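Local coordinates for protein uracil-dna glycosylase (Deinococcus radiodurans, PDB 4UQM) that is a uracil-DNA glycosylase of the UDG-like superfamily, a single-chain alpha/beta enzyme built round a four-stranded parallel sheet, at residues K76-G81 with G137-N142; T116-G121 with P220-N225. The protein carries 1 engineered substitution. All blocks are in the same frame, centred on the assembly; numbering follows the deposited sequence.

Interaction 1 of 2, residues K76-G81 with G137-N142; sequences KVLILG and GVLLLN
Val-77 to Gly-81 pair in parallel register with Val-138 to Asn-142, the edge strand, in the central parallel sheet of the uracil-DNA glycosylase fold. The hydrogen-bond ladder begins at Gly-137 O, which takes two backbone donors: Lys-76 N (2.9 Å), in the carbonyl plane on a lone pair, and Val-77 N, tilted 31° from that plane. From there the rungs alternate along the strands, through Ile-79 N to Leu-139 O and Leu-141 N to Ile-79 O. Lys-76, Leu-78 and Leu-80 turn their own backbone bonds to strand 179-183. On one face Ile-79 CD1 touches both Val-138 CG1 (3.8 Å) and Leu-140 CD2 (4.0 Å), which approach it from the same side. The Leu-140 chain runs alongside that of Ile-79, whereas Val-138 meets it at a slant. The other face carries Leu-78 CD1 3.9 Å from Leu-139 CD2, the chains side by side, with helix 160-172 packed over Leu-78 and Leu-141. The Lys-76 side chain is looser and partly exposed: extended beyond CG, it brings only CG near Gly-137 O before NZ bonds to Gly-234 O. The far end is closer. Leu-80 CG lies anti to the backbone N (chi1 -169°), and CD1 reaches across to Leu-141 CB (3.7 Å) and Asn-142 C (3.4 Å). Last in line, Asn-142 OD1 rests 3.2 Å from Gly-81 CA.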
loop_
_atom_site.group_PDB
_atom_site.type_symbol
_atom_site.label_atom_id
_atom_site.label_comp_id
_atom_site.label_asym_id
_atom_site.label_seq_id
_atom_site.Cartn_x
_atom_site.Cartn_y
_atom_site.Cartn_z
ATOM N N LYS A 76 3.337 -7.237 -9.146
ATOM C CA LYS A 76 2.236 -7.856 -9.801
ATOM C C LYS A 76 0.879 -7.521 -9.220
ATOM O O LYS A 76 -0.131 -7.651 -9.936
ATOM C CB LYS A 76 2.457 -9.344 -9.956
ATOM C CG LYS A 76 2.486 -10.145 -8.737
ATOM C CD LYS A 76 2.863 -11.601 -9.153
ATOM C CE LYS A 76 2.545 -12.625 -8.107
ATOM N NZ LYS A 76 3.042 -13.912 -8.661
ATOM N N VAL A 77 0.861 -7.091 -7.956
ATOM C CA VAL A 77 -0.382 -6.639 -7.309
ATOM C C VAL A 77 -0.060 -5.365 -6.575
ATOM O O VAL A 77 1.006 -5.271 -5.938
ATOM C CB VAL A 77 -0.917 -7.682 -6.300
ATOM C CG1 VAL A 77 -2.180 -7.167 -5.588
ATOM C CG2 VAL A 77 -1.179 -9.029 -6.989
ATOM N N LEU A 78 -0.894 -4.344 -6.743
ATOM C CA LEU A 78 -0.716 -3.118 -6.013
ATOM C C LEU A 78 -1.939 -2.940 -5.130
ATOM O O LEU A 78 -3.013 -2.794 -5.620
ATOM C CB LEU A 78 -0.527 -1.926 -6.974
ATOM C CG LEU A 78 -0.136 -0.588 -6.332
ATOM C CD1 LEU A 78 0.471 0.333 -7.359
ATOM C CD2 LEU A 78 -1.345 0.089 -5.663
ATOM N N ILE A 79 -1.733 -3.020 -3.822
ATOM C CA ILE A 79 -2.758 -2.772 -2.820
ATOM C C ILE A 79 -2.655 -1.318 -2.412
ATOM O O ILE A 79 -1.584 -0.864 -2.042
ATOM C CB ILE A 79 -2.680 -3.712 -1.589
ATOM C CG1 ILE A 79 -3.086 -5.106 -2.041
ATOM C CG2 ILE A 79 -3.501 -3.248 -0.396
ATOM C CD1 ILE A 79 -2.960 -6.169 -0.995
ATOM N N LEU A 80 -3.761 -0.575 -2.474
ATOM C CA LEU A 80 -3.755 0.827 -2.111
ATOM C C LEU A 80 -4.816 1.111 -1.058
ATOM O O LEU A 80 -6.009 0.964 -1.321
ATOM C CB LEU A 80 -4.002 1.694 -3.341
ATOM C CG LEU A 80 -3.767 3.200 -3.189
ATOM C CD1 LEU A 80 -2.334 3.499 -2.858
ATOM C CD2 LEU A 80 -4.211 4.008 -4.352
ATOM N N GLY A 81 -4.346 1.405 0.157
ATOM C CA GLY A 81 -5.208 1.911 1.226
ATOM C C GLY A 81 -5.250 3.428 1.265
ATOM O O GLY A 81 -4.899 4.123 0.290
ATOM N N GLY A 137 5.809 -9.689 -4.735
ATOM C CA GLY A 137 5.350 -8.758 -5.761
ATOM C C GLY A 137 4.103 -8.019 -5.394
ATOM O O GLY A 137 3.542 -7.382 -6.290
ATOM N N VAL A 138 3.711 -8.019 -4.132
ATOM C CA VAL A 138 2.537 -7.254 -3.691
ATOM C C VAL A 138 3.013 -5.941 -3.083
ATOM O O VAL A 138 3.627 -5.936 -2.003
ATOM C CB VAL A 138 1.728 -8.023 -2.652
ATOM C CG1 VAL A 138 0.488 -7.209 -2.249
ATOM C CG2 VAL A 138 1.292 -9.400 -3.195
ATOM N N LEU A 139 2.773 -4.832 -3.784
ATOM C CA LEU A 139 3.170 -3.527 -3.327
ATOM C C LEU A 139 2.100 -3.030 -2.362
ATOM O O LEU A 139 0.961 -2.837 -2.759
ATOM C CB LEU A 139 3.345 -2.584 -4.522
ATOM C CG LEU A 139 3.809 -1.165 -4.206
ATOM C CD1 LEU A 139 5.232 -1.122 -3.698
ATOM C CD2 LEU A 139 3.784 -0.346 -5.498
ATOM N N LEU A 140 2.499 -2.832 -1.115
ATOM C CA LEU A 140 1.575 -2.454 -0.053
ATOM C C LEU A 140 1.601 -0.947 0.187
ATOM O O LEU A 140 2.327 -0.440 1.036
ATOM C CB LEU A 140 1.913 -3.280 1.202
ATOM C CG LEU A 140 1.694 -4.798 1.051
ATOM C CD1 LEU A 140 2.373 -5.510 2.192
ATOM C CD2 LEU A 140 0.222 -5.056 1.105
ATOM N N LEU A 141 0.801 -0.254 -0.587
ATOM C CA LEU A 141 0.820 1.214 -0.672
ATOM C C LEU A 141 -0.377 1.809 0.069
ATOM O O LEU A 141 -1.379 1.168 0.267
ATOM C CB LEU A 141 0.831 1.661 -2.138
ATOM C CG LEU A 141 1.460 3.001 -2.539
ATOM C CD1 LEU A 141 2.934 3.054 -2.123
ATOM C CD2 LEU A 141 1.282 3.273 -4.043
ATOM N N ASN A 142 -0.244 3.082 0.430
ATOM C CA ASN A 142 -1.405 3.925 0.804
ATOM C C ASN A 142 -1.393 5.171 -0.058
ATOM O O ASN A 142 -0.328 5.576 -0.543
ATOM C CB ASN A 142 -1.275 4.346 2.272
ATOM C CG ASN A 142 -1.663 3.259 3.265
ATOM O OD1 ASN A 142 -2.738 2.685 3.174
ATOM N ND2 ASN A 142 -0.816 3.029 4.294
#

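Interaction 2 of 2, residues T116-G121 with P220-N225; sequences TEDIPG and PFSKTN
The Asp-118 carboxylate meets the Phe-221 ring at its edge, with OD2 near the ring plane and 3.6 Å from CD2. One face of the ring carries Pro-220 CG, offset toward the rim, and Trp-238 joins it in an edge-to-face ring contact; Ile-111, Glu-114 and Leu-115 of helix 106-118 also touch the phenyl group. The carboxylate itself is gripped through both oxygens. Ser-222 OG donates to Asp-118 OD1 at 2.6 Å, arriving on the syn side 18° out of the carboxylate plane. Asp-118 OD2 takes Ser-222 N at 2.8 Å from above that plane, 37° out of it, and Phe-221 N adds a weak, bent bond at 3.0 Å. Two torsions set up this clasp: Asp-118 holds CG anti to its backbone N (chi1 -172°), while Ser-222 tucks OG between its own backbone N and carbonyl carbon. Outside the pair, Arg-219 NE makes a salt bridge to OD1, which should help keep the acid ionised, as should the start of the helix it faces. Ile-119, the first residue past helix 106-118, adds the apolar part: CG1 lies 3.9 Å from Phe-221 CB, its chain crossing the phenylalanine at about a right angle, and CD1 reaches Ser-222 N at 3.7 Å. Trp-238 touches this isoleucine as well. A carboxylate from the last turn of one helix thus receives first-turn backbone N-H groups of another, the classic placing of an acidic side chain at a helix N terminus.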
loop_
_atom_site.group_PDB
_atom_site.type_symbol
_atom_site.label_atom_id
_atom_site.label_comp_id
_atom_site.label_asym_id
_atom_site.label_seq_id
_atom_site.Cartn_x
_atom_site.Cartn_y
_atom_site.Cartn_z
ATOM N N THR A 116 -10.035 -15.657 4.999
ATOM C CA THR A 116 -10.504 -16.938 5.524
ATOM C C THR A 116 -11.709 -17.420 4.713
ATOM O O THR A 116 -11.785 -18.603 4.405
ATOM C CB THR A 116 -10.837 -16.804 7.017
ATOM O OG1 THR A 116 -9.624 -16.526 7.725
ATOM C CG2 THR A 116 -11.465 -18.098 7.606
ATOM N N GLU A 117 -12.587 -16.518 4.280
ATOM C CA GLU A 117 -13.720 -16.915 3.487
ATOM C C GLU A 117 -13.405 -17.032 2.001
ATOM O O GLU A 117 -14.010 -17.848 1.324
ATOM C CB GLU A 117 -14.868 -15.932 3.686
ATOM C CG GLU A 117 -15.383 -15.843 5.104
ATOM C CD GLU A 117 -15.717 -17.190 5.751
ATOM O OE1 GLU A 117 -16.524 -17.963 5.197
ATOM O OE2 GLU A 117 -15.139 -17.505 6.833
ATOM N N ASP A 118 -12.475 -16.218 1.505
ATOM C CA ASP A 118 -12.271 -16.057 0.096
ATOM C C ASP A 118 -11.308 -17.120 -0.495
ATOM O O ASP A 118 -11.443 -17.504 -1.653
ATOM C CB ASP A 118 -11.690 -14.650 -0.146
ATOM C CG ASP A 118 -11.597 -14.277 -1.603
ATOM O OD1 ASP A 118 -12.395 -14.822 -2.423
ATOM O OD2 ASP A 118 -10.725 -13.419 -1.939
ATOM N N ILE A 119 -10.280 -17.466 0.267
ATOM C CA ILE A 119 -9.217 -18.375 -0.168
ATOM C C ILE A 119 -9.300 -19.634 0.707
ATOM O O ILE A 119 -8.817 -19.658 1.833
ATOM C CB ILE A 119 -7.816 -17.694 0.002
ATOM C CG1 ILE A 119 -7.682 -16.397 -0.823
ATOM C CG2 ILE A 119 -6.662 -18.668 -0.301
ATOM C CD1 ILE A 119 -7.671 -16.590 -2.309
ATOM N N PRO A 120 -9.802 -20.732 0.146
ATOM C CA PRO A 120 -9.905 -21.983 0.859
ATOM C C PRO A 120 -8.589 -22.397 1.457
ATOM O O PRO A 120 -7.552 -22.282 0.785
ATOM C CB PRO A 120 -10.347 -22.976 -0.231
ATOM C CG PRO A 120 -11.063 -22.125 -1.222
ATOM C CD PRO A 120 -10.371 -20.808 -1.190
ATOM N N GLY A 121 -8.594 -22.721 2.734
ATOM C CA GLY A 121 -7.369 -23.126 3.421
ATOM C C GLY A 121 -6.588 -22.039 4.123
ATOM O O GLY A 121 -5.659 -22.326 4.889
ATOM N N PRO A 220 -11.506 -9.984 -2.991
ATOM C CA PRO A 220 -10.475 -9.385 -3.828
ATOM C C PRO A 220 -9.291 -10.359 -4.065
ATOM O O PRO A 220 -8.565 -10.233 -5.039
ATOM C CB PRO A 220 -10.062 -8.168 -3.016
ATOM C CG PRO A 220 -10.313 -8.563 -1.595
ATOM C CD PRO A 220 -11.568 -9.363 -1.649
ATOM N N PHE A 221 -9.073 -11.268 -3.130
ATOM C CA PHE A 221 -7.860 -12.124 -3.106
ATOM C C PHE A 221 -7.978 -13.219 -4.178
ATOM O O PHE A 221 -7.046 -13.438 -4.994
ATOM C CB PHE A 221 -7.609 -12.647 -1.695
ATOM C CG PHE A 221 -7.611 -11.562 -0.648
ATOM C CD1 PHE A 221 -6.554 -10.633 -0.570
ATOM C CD2 PHE A 221 -8.699 -11.407 0.183
ATOM C CE1 PHE A 221 -6.570 -9.593 0.347
ATOM C CE2 PHE A 221 -8.711 -10.352 1.130
ATOM C CZ PHE A 221 -7.652 -9.444 1.168
ATOM N N SER A 222 -9.157 -13.827 -4.257
ATOM C CA SER A 222 -9.412 -14.793 -5.301
ATOM C C SER A 222 -9.532 -14.133 -6.671
ATOM O O SER A 222 -9.043 -14.671 -7.661
ATOM C CB SER A 222 -10.643 -15.635 -4.998
ATOM O OG SER A 222 -11.781 -14.828 -4.911
ATOM N N LYS A 223 -10.211 -12.995 -6.738
ATOM C CA LYS A 223 -10.299 -12.268 -8.005
ATOM C C LYS A 223 -8.906 -11.910 -8.510
ATOM O O LYS A 223 -8.606 -12.078 -9.684
ATOM C CB LYS A 223 -11.160 -11.014 -7.863
ATOM C CG LYS A 223 -12.625 -11.325 -7.719
ATOM C CD LYS A 223 -13.407 -10.089 -7.377
ATOM C CE LYS A 223 -14.891 -10.374 -7.250
ATOM N NZ LYS A 223 -15.564 -9.261 -6.538
ATOM N N THR A 224 -8.012 -11.493 -7.589
ATOM C CA THR A 224 -6.641 -11.162 -7.990
ATOM C C THR A 224 -5.940 -12.382 -8.599
ATOM O O THR A 224 -5.297 -12.292 -9.642
ATOM C CB THR A 224 -5.872 -10.621 -6.763
ATOM O OG1 THR A 224 -6.419 -9.359 -6.405
ATOM C CG2 THR A 224 -4.377 -10.466 -7.060
ATOM N N ASN A 225 -6.045 -13.512 -7.915
ATOM C CA ASN A 225 -5.359 -14.700 -8.368
ATOM C C ASN A 225 -5.898 -15.218 -9.689
ATOM O O ASN A 225 -5.122 -15.644 -10.555
ATOM C CB ASN A 225 -5.332 -15.775 -7.305
ATOM C CG ASN A 225 -4.294 -15.492 -6.243
ATOM O OD1 ASN A 225 -3.500 -14.582 -6.383
ATOM N ND2 ASN A 225 -4.292 -16.289 -5.184
#

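Overall arrangement
After N-terminal helices the chain enters strand 77-81, then helix 106-118, whose end enters interaction 2, before strand 138-142 returns to pair with 77-81. Interaction 1 thereby closes a loop of 55 intervening residues that contains segment 116-121. The chain goes on through strands 179-183 and 200-204 to helix 220-230, where interaction 2 closes a longer loop of 98 residues. The two loops cross, neither nesting inside the other. Interaction 1 joins the sheet's edge strand to its neighbour; interaction 2 joins two helices. Their centres lie about 16 Å apart, yet they touch where Val-77 CG2 packs against Thr-224 CG2 at 3.5 Å.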